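Long-range contacts in Syntaxin1 (Monosiga brevicollis, PDB 2XHE), which probably acts as a SNAP receptor of the syntaxin family, binding other SNARE proteins in the fusion of transport vesicles with their target membrane: residues D55-I60 / N102-D107; D132-Q137 / E251-Q256; E160-Y165 / Q221-L226. All blocks are in the same frame, centred on the assembly; numbering follows the deposited sequence.

Contact 1: residues D55-I60 / N102-D107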
ATOM      1  N   ASP B  55      14.192  -1.529  24.676  1.00 90.33           N
ATOM      2  CA  ASP B  55      14.053  -0.919  26.005  1.00 92.37           C
ATOM      3  C   ASP B  55      14.696   0.466  26.120  1.00 85.69           C
ATOM      4  O   ASP B  55      14.067   1.399  26.619  1.00 69.15           O
ATOM      5  CB  ASP B  55      14.586  -1.846  27.103  1.00 97.68           C
ATOM      6  CG  ASP B  55      13.616  -2.969  27.449  1.00111.91           C
ATOM      7  OD1 ASP B  55      12.433  -2.879  27.057  1.00115.78           O
ATOM      8  OD2 ASP B  55      14.044  -3.941  28.111  1.00116.12           O
ATOM      9  N   ASN B  56      15.940   0.598  25.665  1.00 82.32           N
ATOM     10  CA  ASN B  56      16.611   1.890  25.678  1.00 79.03           C
ATOM     11  C   ASN B  56      15.842   2.923  24.865  1.00 92.19           C
ATOM     12  O   ASN B  56      15.668   4.061  25.320  1.00100.02           O
ATOM     13  CB  ASN B  56      18.034   1.775  25.133  1.00 86.10           C
ATOM     14  CG  ASN B  56      18.969   1.057  26.076  1.00 91.96           C
ATOM     15  OD1 ASN B  56      18.594   0.706  27.192  1.00 99.81           O
ATOM     16  ND2 ASN B  56      20.202   0.841  25.635  1.00 91.63           N
ATOM     17  N   ILE B  57      15.400   2.529  23.663  1.00 85.88           N
ATOM     18  CA  ILE B  57      14.627   3.416  22.788  1.00 81.21           C
ATOM     19  C   ILE B  57      13.394   3.958  23.518  1.00 79.01           C
ATOM     20  O   ILE B  57      13.190   5.173  23.577  1.00 75.83           O
ATOM     21  CB  ILE B  57      14.211   2.728  21.454  1.00 81.02           C
ATOM     22  CG1 ILE B  57      15.389   2.626  20.493  1.00 75.95           C
ATOM     23  CG2 ILE B  57      13.101   3.495  20.743  1.00 72.00           C
ATOM     24  CD1 ILE B  57      15.058   1.819  19.260  1.00 72.95           C
ATOM     25  N   GLU B  58      12.583   3.062  24.083  1.00 77.50           N
ATOM     26  CA  GLU B  58      11.440   3.481  24.906  1.00 88.40           C
ATOM     27  C   GLU B  58      11.858   4.435  26.040  1.00 95.22           C
ATOM     28  O   GLU B  58      11.210   5.456  26.269  1.00 95.82           O
ATOM     29  CB  GLU B  58      10.685   2.273  25.472  1.00 92.64           C
ATOM     30  CG  GLU B  58      10.042   1.374  24.427  1.00116.25           C
ATOM     31  CD  GLU B  58       9.163   0.288  25.046  1.00141.31           C
ATOM     32  OE1 GLU B  58       8.810   0.405  26.242  1.00144.43           O
ATOM     33  OE2 GLU B  58       8.821  -0.683  24.333  1.00152.80           O
ATOM     34  N   ASP B  59      12.939   4.103  26.744  1.00 95.48           N
ATOM     35  CA  ASP B  59      13.479   4.986  27.773  1.00 90.94           C
ATOM     36  C   ASP B  59      13.744   6.373  27.198  1.00 87.98           C
ATOM     37  O   ASP B  59      13.214   7.369  27.698  1.00 77.50           O
ATOM     38  CB  ASP B  59      14.762   4.410  28.378  1.00100.41           C
ATOM     39  CG  ASP B  59      14.491   3.283  29.376  1.00120.53           C
ATOM     40  OD1 ASP B  59      13.326   3.136  29.817  1.00122.92           O
ATOM     41  OD2 ASP B  59      15.446   2.545  29.720  1.00123.34           O
ATOM     42  N   ILE B  60      14.557   6.431  26.144  1.00 83.18           N
ATOM     43  CA  ILE B  60      14.839   7.693  25.470  1.00 81.64           C
ATOM     44  C   ILE B  60      13.551   8.443  25.102  1.00 89.12           C
ATOM     45  O   ILE B  60      13.458   9.655  25.297  1.00 83.61           O
ATOM     46  CB  ILE B  60      15.703   7.495  24.212  1.00 83.82           C
ATOM     47  CG1 ILE B  60      17.032   6.834  24.567  1.00 86.01           C
ATOM     48  CG2 ILE B  60      15.952   8.822  23.512  1.00 77.13           C
ATOM     49  CD1 ILE B  60      18.053   6.911  23.440  1.00 79.06           C
ATOM     50  N   ASN B 102      24.410   6.142  22.911  1.00 82.33           N
ATOM     51  CA  ASN B 102      25.663   5.494  22.543  1.00 82.76           C
ATOM     52  C   ASN B 102      25.634   3.978  22.683  1.00 78.77           C
ATOM     53  O   ASN B 102      26.270   3.266  21.905  1.00 76.49           O
ATOM     54  CB  ASN B 102      26.837   6.092  23.321  1.00 92.23           C
ATOM     55  CG  ASN B 102      27.152   7.510  22.883  1.00107.50           C
ATOM     56  OD1 ASN B 102      27.188   8.430  23.700  1.00113.28           O
ATOM     57  ND2 ASN B 102      27.361   7.698  21.580  1.00107.58           N
ATOM     58  N   LYS B 103      24.898   3.478  23.669  1.00 83.14           N
ATOM     59  CA  LYS B 103      24.794   2.039  23.836  1.00 88.41           C
ATOM     60  C   LYS B 103      24.037   1.471  22.643  1.00 85.71           C
ATOM     61  O   LYS B 103      24.486   0.516  22.014  1.00 85.30           O
ATOM     62  CB  LYS B 103      24.094   1.681  25.153  1.00 91.88           C
ATOM     63  CG  LYS B 103      24.828   0.622  26.002  1.00 92.74           C
ATOM     64  CD  LYS B 103      24.817  -0.755  25.362  1.00 97.53           C
ATOM     65  CE  LYS B 103      26.173  -1.449  25.481  1.00106.13           C
ATOM     66  NZ  LYS B 103      26.525  -1.824  26.878  1.00116.34           N
ATOM     67  N   ILE B 104      22.893   2.074  22.338  1.00 79.16           N
ATOM     68  CA  ILE B 104      22.084   1.670  21.190  1.00 79.43           C
ATOM     69  C   ILE B 104      22.930   1.654  19.926  1.00 77.68           C
ATOM     70  O   ILE B 104      22.853   0.719  19.125  1.00 71.17           O
ATOM     71  CB  ILE B 104      20.889   2.624  20.966  1.00 74.96           C
ATOM     72  CG1 ILE B 104      19.745   2.287  21.924  1.00 73.33           C
ATOM     73  CG2 ILE B 104      20.399   2.522  19.544  1.00 72.20           C
ATOM     74  CD1 ILE B 104      18.815   3.451  22.205  1.00 68.57           C
ATOM     75  N   ARG B 105      23.744   2.691  19.754  1.00 74.79           N
ATOM     76  CA  ARG B 105      24.579   2.775  18.566  1.00 77.55           C
ATOM     77  C   ARG B 105      25.640   1.673  18.548  1.00 81.22           C
ATOM     78  O   ARG B 105      25.964   1.119  17.494  1.00 93.85           O
ATOM     79  CB  ARG B 105      25.193   4.172  18.385  1.00 64.07           C
ATOM     80  CG  ARG B 105      26.216   4.215  17.265  1.00 80.11           C
ATOM     81  CD  ARG B 105      26.239   5.543  16.561  1.00 90.01           C
ATOM     82  NE  ARG B 105      26.433   6.649  17.489  1.00 95.15           N
ATOM     83  CZ  ARG B 105      27.134   7.739  17.195  1.00106.58           C
ATOM     84  NH1 ARG B 105      27.712   7.865  15.996  1.00 98.92           N
ATOM     85  NH2 ARG B 105      27.263   8.704  18.099  1.00113.04           N
ATOM     86  N   ALA B 106      26.162   1.339  19.716  1.00 77.49           N
ATOM     87  CA  ALA B 106      27.201   0.326  19.790  1.00 82.85           C
ATOM     88  C   ALA B 106      26.619  -1.076  19.644  1.00 89.61           C
ATOM     89  O   ALA B 106      27.253  -1.960  19.063  1.00 92.01           O
ATOM     90  CB  ALA B 106      27.983   0.463  21.079  1.00 64.76           C
ATOM     91  N   ASP B 107      25.417  -1.279  20.175  1.00 87.17           N
ATOM     92  CA  ASP B 107      24.744  -2.561  20.022  1.00 91.06           C
ATOM     93  C   ASP B 107      24.381  -2.759  18.551  1.00 91.47           C
ATOM     94  O   ASP B 107      24.537  -3.856  18.020  1.00 95.83           O
ATOM     95  CB  ASP B 107      23.498  -2.674  20.922  1.00 94.55           C
ATOM     96  CG  ASP B 107      23.838  -2.967  22.389  1.00100.45           C
ATOM     97  OD1 ASP B 107      24.906  -3.555  22.671  1.00103.35           O
ATOM     98  OD2 ASP B 107      23.017  -2.613  23.265  1.00 98.32           O
TER
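N56 and I104 are the residues whose CA atoms come nearest, 7.1 Å apart, where helix segments 55-60 and 102-107 run nearly antiparallel, their axes at 152° and 10.3 Å at closest approach. I104 is the centre of the contact. Its CB is directed at the other helix, and with chi1 at -80° CG1 stands beside the backbone N and carries CD1 to N56, I57 and I60 together. That methyl meets CB of N56 at 3.5 Å, while I104 CG1 lies 3.7 Å from the same N56 CB; the two side chains slide past each other in opposite directions, so the asparagine offers mainly its aliphatic root. Against I57 the approach is different: the two isoleucines cross at about a right angle, CG1 of I57 resting 3.9 Å from CD1 of I104. I60 reaches toward I104 tip to tip, with 3.8 Å between their CD1 atoms. At the border, ND2 of N56 passes 4.0 Å from CB of K103, whose bent chain then turns its end away from segment 55-60, while its side chain touches R52, earlier on helix 44-72.

An isoleucine suits the place of I104: its unbranched CG1-CD1 arm is long enough to bring one methyl to three neighbours. The core continues onto helix 131-171, where F147 packs on I104 and V150 on both I57 and I60. One turn on, the buried carboxylate of D107 is held by salt bridges to R49 and R52 of helix 44-72, so ionic links lie next to the apolar patch. This is antiparallel helix packing within the N-terminal helical bundle of a syntaxin. With no hydrogen bond or salt bridge between the two segments themselves, their direct cohesion rests on van der Waals contact and the exclusion of water.

Contact 2: residues D132-Q137 / E251-Q256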
ATOM      1  N   ASP B 132      18.437 -17.775  10.951  1.00108.47           N
ATOM      2  CA  ASP B 132      19.293 -17.006  11.858  1.00105.70           C
ATOM      3  C   ASP B 132      19.592 -15.628  11.273  1.00 98.48           C
ATOM      4  O   ASP B 132      19.263 -14.602  11.869  1.00 93.10           O
ATOM      5  CB  ASP B 132      20.618 -17.737  12.113  1.00109.77           C
ATOM      6  CG  ASP B 132      20.426 -19.195  12.502  1.00120.37           C
ATOM      7  OD1 ASP B 132      20.232 -20.039  11.594  1.00122.94           O
ATOM      8  OD2 ASP B 132      20.482 -19.499  13.715  1.00123.14           O
ATOM      9  N   LEU B 133      20.215 -15.621  10.098  1.00 95.46           N
ATOM     10  CA  LEU B 133      20.648 -14.384   9.453  1.00 91.51           C
ATOM     11  C   LEU B 133      19.469 -13.526   8.971  1.00 89.87           C
ATOM     12  O   LEU B 133      19.533 -12.294   9.015  1.00 88.94           O
ATOM     13  CB  LEU B 133      21.632 -14.686   8.310  1.00 85.46           C
ATOM     14  CG  LEU B 133      22.154 -13.498   7.499  1.00 90.38           C
ATOM     15  CD1 LEU B 133      22.777 -12.455   8.394  1.00 92.05           C
ATOM     16  CD2 LEU B 133      23.153 -13.966   6.467  1.00102.45           C
ATOM     17  N   ARG B 134      18.396 -14.174   8.525  1.00 80.90           N
ATOM     18  CA  ARG B 134      17.184 -13.457   8.137  1.00 77.06           C
ATOM     19  C   ARG B 134      16.622 -12.641   9.302  1.00 81.41           C
ATOM     20  O   ARG B 134      16.344 -11.445   9.152  1.00 74.97           O
ATOM     21  CB  ARG B 134      16.128 -14.427   7.609  1.00 81.67           C
ATOM     22  CG  ARG B 134      16.418 -14.979   6.215  1.00 90.04           C
ATOM     23  CD  ARG B 134      15.381 -16.023   5.821  1.00 88.82           C
ATOM     24  NE  ARG B 134      14.026 -15.510   5.997  1.00 82.19           N
ATOM     25  CZ  ARG B 134      12.984 -16.257   6.348  1.00 78.23           C
ATOM     26  NH1 ARG B 134      13.142 -17.556   6.566  1.00 80.27           N
ATOM     27  NH2 ARG B 134      11.790 -15.700   6.493  1.00 69.72           N
ATOM     28  N   ILE B 135      16.460 -13.299  10.455  1.00 77.86           N
ATOM     29  CA  ILE B 135      15.990 -12.659  11.682  1.00 72.07           C
ATOM     30  C   ILE B 135      16.908 -11.521  12.104  1.00 78.63           C
ATOM     31  O   ILE B 135      16.452 -10.420  12.404  1.00 85.14           O
ATOM     32  CB  ILE B 135      15.881 -13.676  12.835  1.00 76.48           C
ATOM     33  CG1 ILE B 135      14.646 -14.555  12.646  1.00 74.98           C
ATOM     34  CG2 ILE B 135      15.813 -12.975  14.188  1.00 72.35           C
ATOM     35  CD1 ILE B 135      14.696 -15.855  13.406  1.00 65.71           C
ATOM     36  N   ARG B 136      18.206 -11.787  12.124  1.00 78.84           N
ATOM     37  CA  ARG B 136      19.173 -10.756  12.476  1.00 88.19           C
ATOM     38  C   ARG B 136      19.018  -9.517  11.591  1.00 85.67           C
ATOM     39  O   ARG B 136      19.045  -8.387  12.078  1.00 81.51           O
ATOM     40  CB  ARG B 136      20.598 -11.303  12.363  1.00100.59           C
ATOM     41  CG  ARG B 136      20.915 -12.453  13.310  1.00 97.05           C
ATOM     42  CD  ARG B 136      22.318 -13.003  13.065  1.00 94.76           C
ATOM     43  NE  ARG B 136      22.977 -13.320  14.325  1.00101.35           N
ATOM     44  CZ  ARG B 136      23.687 -12.449  15.033  1.00 94.45           C
ATOM     45  NH1 ARG B 136      23.841 -11.210  14.589  1.00 88.36           N
ATOM     46  NH2 ARG B 136      24.237 -12.820  16.182  1.00 91.13           N
ATOM     47  N   GLN B 137      18.852  -9.738  10.290  1.00 87.93           N
ATOM     48  CA  GLN B 137      18.750  -8.643   9.332  1.00 81.94           C
ATOM     49  C   GLN B 137      17.475  -7.819   9.474  1.00 78.21           C
ATOM     50  O   GLN B 137      17.529  -6.594   9.393  1.00 81.34           O
ATOM     51  CB  GLN B 137      18.907  -9.155   7.904  1.00 86.34           C
ATOM     52  CG  GLN B 137      20.348  -9.471   7.539  1.00 92.13           C
ATOM     53  CD  GLN B 137      20.489 -10.160   6.192  1.00 90.45           C
ATOM     54  OE1 GLN B 137      19.501 -10.596   5.590  1.00 92.18           O
ATOM     55  NE2 GLN B 137      21.727 -10.272   5.721  1.00 80.70           N
ATOM     56  N   GLU B 251       7.077  -9.985   1.833  1.00 99.93           N
ATOM     57  CA  GLU B 251       7.318 -10.835   0.675  1.00 90.73           C
ATOM     58  C   GLU B 251       8.807 -11.026   0.395  1.00 88.93           C
ATOM     59  O   GLU B 251       9.231 -12.116   0.034  1.00 87.12           O
ATOM     60  CB  GLU B 251       6.609 -10.274  -0.557  1.00 84.03           C
ATOM     61  CG  GLU B 251       5.099 -10.449  -0.533  1.00 98.96           C
ATOM     62  CD  GLU B 251       4.516 -10.799  -1.899  1.00120.74           C
ATOM     63  OE1 GLU B 251       4.879 -10.130  -2.898  1.00133.87           O
ATOM     64  OE2 GLU B 251       3.689 -11.743  -1.973  1.00118.08           O
ATOM     65  N   PHE B 252       9.603  -9.977   0.572  1.00 91.46           N
ATOM     66  CA  PHE B 252      11.024 -10.078   0.266  1.00103.07           C
ATOM     67  C   PHE B 252      11.735 -11.019   1.220  1.00104.69           C
ATOM     68  O   PHE B 252      12.518 -11.861   0.782  1.00115.75           O
ATOM     69  CB  PHE B 252      11.717  -8.713   0.254  1.00120.59           C
ATOM     70  CG  PHE B 252      13.216  -8.799   0.090  1.00138.04           C
ATOM     71  CD1 PHE B 252      13.774  -9.279  -1.090  1.00137.78           C
ATOM     72  CD2 PHE B 252      14.068  -8.406   1.117  1.00148.22           C
ATOM     73  CE1 PHE B 252      15.154  -9.365  -1.245  1.00137.40           C
ATOM     74  CE2 PHE B 252      15.450  -8.487   0.968  1.00148.65           C
ATOM     75  CZ  PHE B 252      15.992  -8.967  -0.219  1.00142.20           C
ATOM     76  N   SER B 253      11.477 -10.875   2.517  1.00 95.30           N
ATOM     77  CA  SER B 253      12.103 -11.753   3.508  1.00 96.90           C
ATOM     78  C   SER B 253      11.801 -13.232   3.222  1.00 95.92           C
ATOM     79  O   SER B 253      12.716 -14.025   3.004  1.00 96.59           O
ATOM     80  CB  SER B 253      11.676 -11.378   4.936  1.00 98.17           C
ATOM     81  OG  SER B 253      12.270 -12.231   5.909  1.00 90.48           O
ATOM     82  N   VAL B 254      10.520 -13.593   3.202  1.00 90.35           N
ATOM     83  CA  VAL B 254      10.117 -14.995   3.041  1.00 87.05           C
ATOM     84  C   VAL B 254      10.468 -15.619   1.675  1.00 89.03           C
ATOM     85  O   VAL B 254      10.329 -16.823   1.486  1.00 87.87           O
ATOM     86  CB  VAL B 254       8.626 -15.211   3.446  1.00 85.67           C
ATOM     87  CG1 VAL B 254       7.812 -13.976   3.162  1.00 90.79           C
ATOM     88  CG2 VAL B 254       8.021 -16.460   2.793  1.00 61.66           C
ATOM     89  N   GLU B 255      10.952 -14.807   0.739  1.00100.52           N
ATOM     90  CA  GLU B 255      11.446 -15.319  -0.537  1.00105.61           C
ATOM     91  C   GLU B 255      12.853 -15.902  -0.387  1.00101.98           C
ATOM     92  O   GLU B 255      13.213 -16.857  -1.071  1.00104.48           O
ATOM     93  CB  GLU B 255      11.456 -14.220  -1.600  1.00119.32           C
ATOM     94  CG  GLU B 255      12.152 -14.622  -2.904  1.00133.36           C
ATOM     95  CD  GLU B 255      12.862 -13.457  -3.591  1.00140.70           C
ATOM     96  OE1 GLU B 255      12.973 -12.374  -2.974  1.00144.66           O
ATOM     97  OE2 GLU B 255      13.315 -13.631  -4.746  1.00139.11           O
ATOM     98  N   GLN B 256      13.648 -15.331   0.511  1.00 95.41           N
ATOM     99  CA  GLN B 256      15.005 -15.828   0.731  1.00106.73           C
ATOM    100  C   GLN B 256      15.105 -16.868   1.863  1.00111.63           C
ATOM    101  O   GLN B 256      16.094 -16.903   2.599  1.00119.84           O
ATOM    102  CB  GLN B 256      15.973 -14.662   0.974  1.00110.78           C
ATOM    103  CG  GLN B 256      15.494 -13.656   2.011  1.00114.94           C
ATOM    104  CD  GLN B 256      16.477 -12.523   2.236  1.00119.49           C
ATOM    105  OE1 GLN B 256      17.597 -12.547   1.734  1.00121.55           O
ATOM    106  NE2 GLN B 256      16.059 -11.522   3.001  1.00127.12           N
TER
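R134 reaches across from segment 132-137 to segment 251-256, and nearly all of the contact is made by this one side chain; the CA atoms of R134 and S253 lie 7.1 Å apart. The apolar part of the arginine does the closest touching. Its CD comes to 3.4 Å from the carbonyl O of Q256. A bend at chi3 (52°) then swings the guanidinium across toward S253 and V254, where NH2 lies 3.9 Å from CA of V254.

The polar approaches are near but not bonded. S253 OG sits at the edge of the guanidinium, in its plane, 3.6 Å from NH2, while the backbone O of S253 is 3.6 Å from NE. A small serine suits this spot, since it lets the flat cation lie close to the helix. The charge is met outside the two segments: on the chain of another protein, an acidic side chain makes a salt bridge with R134 NH1, and a backbone atom accepts a hydrogen bond from NH2. R134 therefore fills the space between the two syntaxin segments while its polar end is fixed by the partner, which also packs on S253 and V254.

Q256 is joined to the chain just before helix 131-171 by backbone hydrogen bonding to V129. On the far side of segment 132-137, I135 packs on F46 and F47 of helix 44-72, and R136 is hydrogen-bonded to N115 of helix 80-116; the contact thus sets a short helix of the SNARE region against the start of helix 131-171, at one end of the helical bundle.

Contact 3: residues E160-Y165 / Q221-L226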
ATOM      1  N   GLU B 160      14.496  23.222  18.327  1.00125.27           N
ATOM      2  CA  GLU B 160      13.250  23.951  18.570  1.00136.06           C
ATOM      3  C   GLU B 160      13.394  24.893  19.755  1.00137.86           C
ATOM      4  O   GLU B 160      12.974  26.049  19.693  1.00138.41           O
ATOM      5  CB  GLU B 160      12.101  22.969  18.824  1.00148.99           C
ATOM      6  CG  GLU B 160      10.767  23.593  19.227  1.00161.59           C
ATOM      7  CD  GLU B 160       9.641  22.559  19.327  1.00174.58           C
ATOM      8  OE1 GLU B 160       8.703  22.769  20.125  1.00177.62           O
ATOM      9  OE2 GLU B 160       9.693  21.532  18.610  1.00178.14           O
ATOM     10  N   ASN B 161      13.991  24.385  20.832  1.00137.27           N
ATOM     11  CA  ASN B 161      14.202  25.172  22.044  1.00136.49           C
ATOM     12  C   ASN B 161      15.378  26.144  21.929  1.00134.85           C
ATOM     13  O   ASN B 161      15.333  27.232  22.497  1.00138.20           O
ATOM     14  CB  ASN B 161      14.362  24.268  23.279  1.00131.84           C
ATOM     15  CG  ASN B 161      13.035  23.993  23.988  1.00127.20           C
ATOM     16  OD1 ASN B 161      12.654  22.840  24.199  1.00131.73           O
ATOM     17  ND2 ASN B 161      12.330  25.053  24.361  1.00117.89           N
ATOM     18  N   LYS B 162      16.418  25.761  21.190  1.00125.18           N
ATOM     19  CA  LYS B 162      17.592  26.619  21.031  1.00121.67           C
ATOM     20  C   LYS B 162      17.284  27.872  20.214  1.00126.69           C
ATOM     21  O   LYS B 162      17.941  28.905  20.366  1.00122.21           O
ATOM     22  CB  LYS B 162      18.747  25.854  20.386  1.00117.56           C
ATOM     23  CG  LYS B 162      19.944  26.730  20.049  1.00114.07           C
ATOM     24  CD  LYS B 162      20.686  26.176  18.855  1.00119.23           C
ATOM     25  CE  LYS B 162      21.398  27.271  18.081  1.00125.44           C
ATOM     26  NZ  LYS B 162      21.646  26.847  16.669  1.00128.63           N
ATOM     27  N   ARG B 163      16.287  27.770  19.340  1.00136.70           N
ATOM     28  CA  ARG B 163      15.864  28.899  18.521  1.00142.46           C
ATOM     29  C   ARG B 163      15.126  29.932  19.372  1.00148.85           C
ATOM     30  O   ARG B 163      15.334  31.135  19.215  1.00152.04           O
ATOM     31  CB  ARG B 163      14.994  28.418  17.354  1.00141.63           C
ATOM     32  CG  ARG B 163      14.369  29.526  16.515  1.00145.19           C
ATOM     33  CD  ARG B 163      13.921  29.012  15.142  1.00151.70           C
ATOM     34  NE  ARG B 163      13.449  27.627  15.177  1.00152.25           N
ATOM     35  CZ  ARG B 163      12.271  27.244  15.662  1.00152.12           C
ATOM     36  NH1 ARG B 163      11.432  28.138  16.172  1.00156.18           N
ATOM     37  NH2 ARG B 163      11.936  25.961  15.647  1.00144.35           N
ATOM     38  N   ARG B 164      14.276  29.458  20.280  1.00148.98           N
ATOM     39  CA  ARG B 164      13.550  30.345  21.186  1.00153.14           C
ATOM     40  C   ARG B 164      14.330  30.620  22.476  1.00158.83           C
ATOM     41  O   ARG B 164      13.973  31.515  23.244  1.00161.07           O
ATOM     42  CB  ARG B 164      12.158  29.789  21.510  1.00150.57           C
ATOM     43  CG  ARG B 164      12.162  28.422  22.173  1.00149.87           C
ATOM     44  CD  ARG B 164      10.883  28.185  22.970  1.00152.06           C
ATOM     45  NE  ARG B 164       9.673  28.341  22.166  1.00154.60           N
ATOM     46  CZ  ARG B 164       8.928  27.333  21.716  1.00150.35           C
ATOM     47  NH1 ARG B 164       7.843  27.580  20.994  1.00143.72           N
ATOM     48  NH2 ARG B 164       9.265  26.079  21.990  1.00148.06           N
ATOM     49  N   TYR B 165      15.392  29.849  22.705  1.00156.65           N
ATOM     50  CA  TYR B 165      16.291  30.057  23.840  1.00147.67           C
ATOM     51  C   TYR B 165      17.278  31.153  23.488  1.00136.97           C
ATOM     52  O   TYR B 165      18.266  31.367  24.185  1.00121.66           O
ATOM     53  CB  TYR B 165      17.066  28.780  24.147  1.00148.87           C
ATOM     54  CG  TYR B 165      16.947  28.281  25.567  1.00151.30           C
ATOM     55  CD1 TYR B 165      15.774  27.693  26.022  1.00152.44           C
ATOM     56  CD2 TYR B 165      18.018  28.368  26.440  1.00156.23           C
ATOM     57  CE1 TYR B 165      15.666  27.222  27.313  1.00159.44           C
ATOM     58  CE2 TYR B 165      17.923  27.901  27.731  1.00166.21           C
ATOM     59  CZ  TYR B 165      16.743  27.327  28.164  1.00170.93           C
ATOM     60  OH  TYR B 165      16.646  26.862  29.458  1.00181.34           O
ATOM     61  N   GLN B 221      25.217  24.309  24.954  1.00119.13           N
ATOM     62  CA  GLN B 221      24.887  22.928  25.309  1.00123.06           C
ATOM     63  C   GLN B 221      24.070  22.323  24.170  1.00119.71           C
ATOM     64  O   GLN B 221      24.472  21.339  23.544  1.00116.58           O
ATOM     65  CB  GLN B 221      24.098  22.863  26.624  1.00127.73           C
ATOM     66  CG  GLN B 221      24.939  22.630  27.886  1.00135.78           C
ATOM     67  CD  GLN B 221      25.185  21.156  28.181  1.00138.04           C
ATOM     68  OE1 GLN B 221      25.823  20.452  27.400  1.00139.99           O
ATOM     69  NE2 GLN B 221      24.683  20.686  29.321  1.00134.10           N
ATOM     70  N   LEU B 222      22.922  22.938  23.900  1.00115.31           N
ATOM     71  CA  LEU B 222      22.063  22.540  22.798  1.00114.24           C
ATOM     72  C   LEU B 222      22.835  22.427  21.487  1.00122.62           C
ATOM     73  O   LEU B 222      22.393  21.758  20.556  1.00132.65           O
ATOM     74  CB  LEU B 222      20.926  23.545  22.641  1.00109.54           C
ATOM     75  CG  LEU B 222      20.106  23.757  23.908  1.00116.41           C
ATOM     76  CD1 LEU B 222      18.895  24.612  23.611  1.00122.99           C
ATOM     77  CD2 LEU B 222      19.683  22.420  24.476  1.00122.85           C
ATOM     78  N   GLU B 223      23.988  23.082  21.418  1.00120.12           N
ATOM     79  CA  GLU B 223      24.796  23.084  20.204  1.00124.22           C
ATOM     80  C   GLU B 223      25.689  21.852  20.061  1.00123.74           C
ATOM     81  O   GLU B 223      25.830  21.313  18.964  1.00125.71           O
ATOM     82  CB  GLU B 223      25.630  24.364  20.105  1.00129.72           C
ATOM     83  CG  GLU B 223      24.921  25.524  19.431  1.00128.06           C
ATOM     84  CD  GLU B 223      24.773  25.337  17.926  1.00131.82           C
ATOM     85  OE1 GLU B 223      24.696  24.176  17.459  1.00120.89           O
ATOM     86  OE2 GLU B 223      24.731  26.361  17.210  1.00141.35           O
ATOM     87  N   ARG B 224      26.309  21.415  21.154  1.00127.32           N
ATOM     88  CA  ARG B 224      27.090  20.183  21.098  1.00125.88           C
ATOM     89  C   ARG B 224      26.152  18.986  21.197  1.00118.84           C
ATOM     90  O   ARG B 224      26.544  17.846  20.949  1.00117.91           O
ATOM     91  CB  ARG B 224      28.207  20.142  22.151  1.00126.83           C
ATOM     92  CG  ARG B 224      27.806  20.564  23.549  1.00139.49           C
ATOM     93  CD  ARG B 224      28.968  20.367  24.516  1.00149.68           C
ATOM     94  NE  ARG B 224      28.786  21.118  25.754  1.00155.77           N
ATOM     95  CZ  ARG B 224      29.073  22.410  25.885  1.00155.39           C
ATOM     96  NH1 ARG B 224      29.548  23.086  24.846  1.00149.52           N
ATOM     97  NH2 ARG B 224      28.882  23.026  27.046  1.00154.16           N
ATOM     98  N   SER B 225      24.900  19.261  21.544  1.00109.90           N
ATOM     99  CA  SER B 225      23.861  18.253  21.449  1.00106.28           C
ATOM    100  C   SER B 225      23.554  18.032  19.968  1.00107.59           C
ATOM    101  O   SER B 225      23.694  16.924  19.453  1.00106.51           O
ATOM    102  CB  SER B 225      22.606  18.689  22.205  1.00102.58           C
ATOM    103  OG  SER B 225      21.800  17.569  22.536  1.00109.63           O
ATOM    104  N   LEU B 226      23.153  19.099  19.280  1.00105.97           N
ATOM    105  CA  LEU B 226      22.882  19.037  17.846  1.00 96.69           C
ATOM    106  C   LEU B 226      24.064  18.457  17.066  1.00 94.65           C
ATOM    107  O   LEU B 226      23.881  17.770  16.059  1.00 95.00           O
ATOM    108  CB  LEU B 226      22.507  20.418  17.311  1.00 90.00           C
ATOM    109  CG  LEU B 226      21.217  20.997  17.898  1.00 97.82           C
ATOM    110  CD1 LEU B 226      21.088  22.470  17.562  1.00 94.54           C
ATOM    111  CD2 LEU B 226      19.989  20.225  17.428  1.00102.45           C
TER
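K162 and E223 form the one ionic link between helix segments 160-165 and 221-226, a salt bridge of 3.2 Å from K162 NZ to E223 OE2 whose hydrogen bond is weak. The lysine chain leaves with CG anti to the backbone N (chi1 173°) and stays extended, which carries its ammonium across to the second helix. E223 starts off to one side and bends at chi2 (-72°), bringing its carboxylate back to meet the ammonium obliquely; its other oxygen, OE1, stands farther from NZ at 4.1 Å. A lysine suits this partly exposed place, its long methylene chain packing against leucines while its charge stays at the margin. With an alanine at E223, the K162 ammonium would probably lose its mate on this helix and its chain end would be freer to turn.

Apolar packing supplies the rest. L222, aimed at the first helix, sets CD1 3.5 Å from CB of K162 and equally near its CA, pressing on the backbone where the two helices come closest. One turn on, CD1 of L226 meets the lysine midway, 3.9 Å from its CD. Leucines about one turn apart thus meet the lysine chain at its root and at its middle.

The segments run nearly antiparallel, at 151°, their axes 10.2 Å apart at closest approach, joining helix 131-171 to helix 214-237 of the SNARE region. L222 also touches H71 of helix 44-72 and M94 of helix 80-116, while the hydroxyl of S225 is hydrogen-bonded to Q158, so the SNARE helix lies packed on the N-terminal helices, consistent with the closed form of syntaxins.

Helix 131-171 is common to contacts 2 and 3, which lie on opposite sides of the chain's centre, their own centres about 41 Å apart; the SNARE region therefore meets this helix near its start and again toward its end. Contact 1 joins helices 44-72 and 80-116 and sits about 7 Å from the chain's centre, with its centre about 24 Å from that of contact 2 and 22 Å from that of contact 3. None touches another: the nearest atoms of contacts 1 and 2 remain about 8 Å apart. Contact 1 lies within the N-terminal bundle, while the other two hold SNARE-region segments against it, and contact 2 also meets the other protein through charged groups.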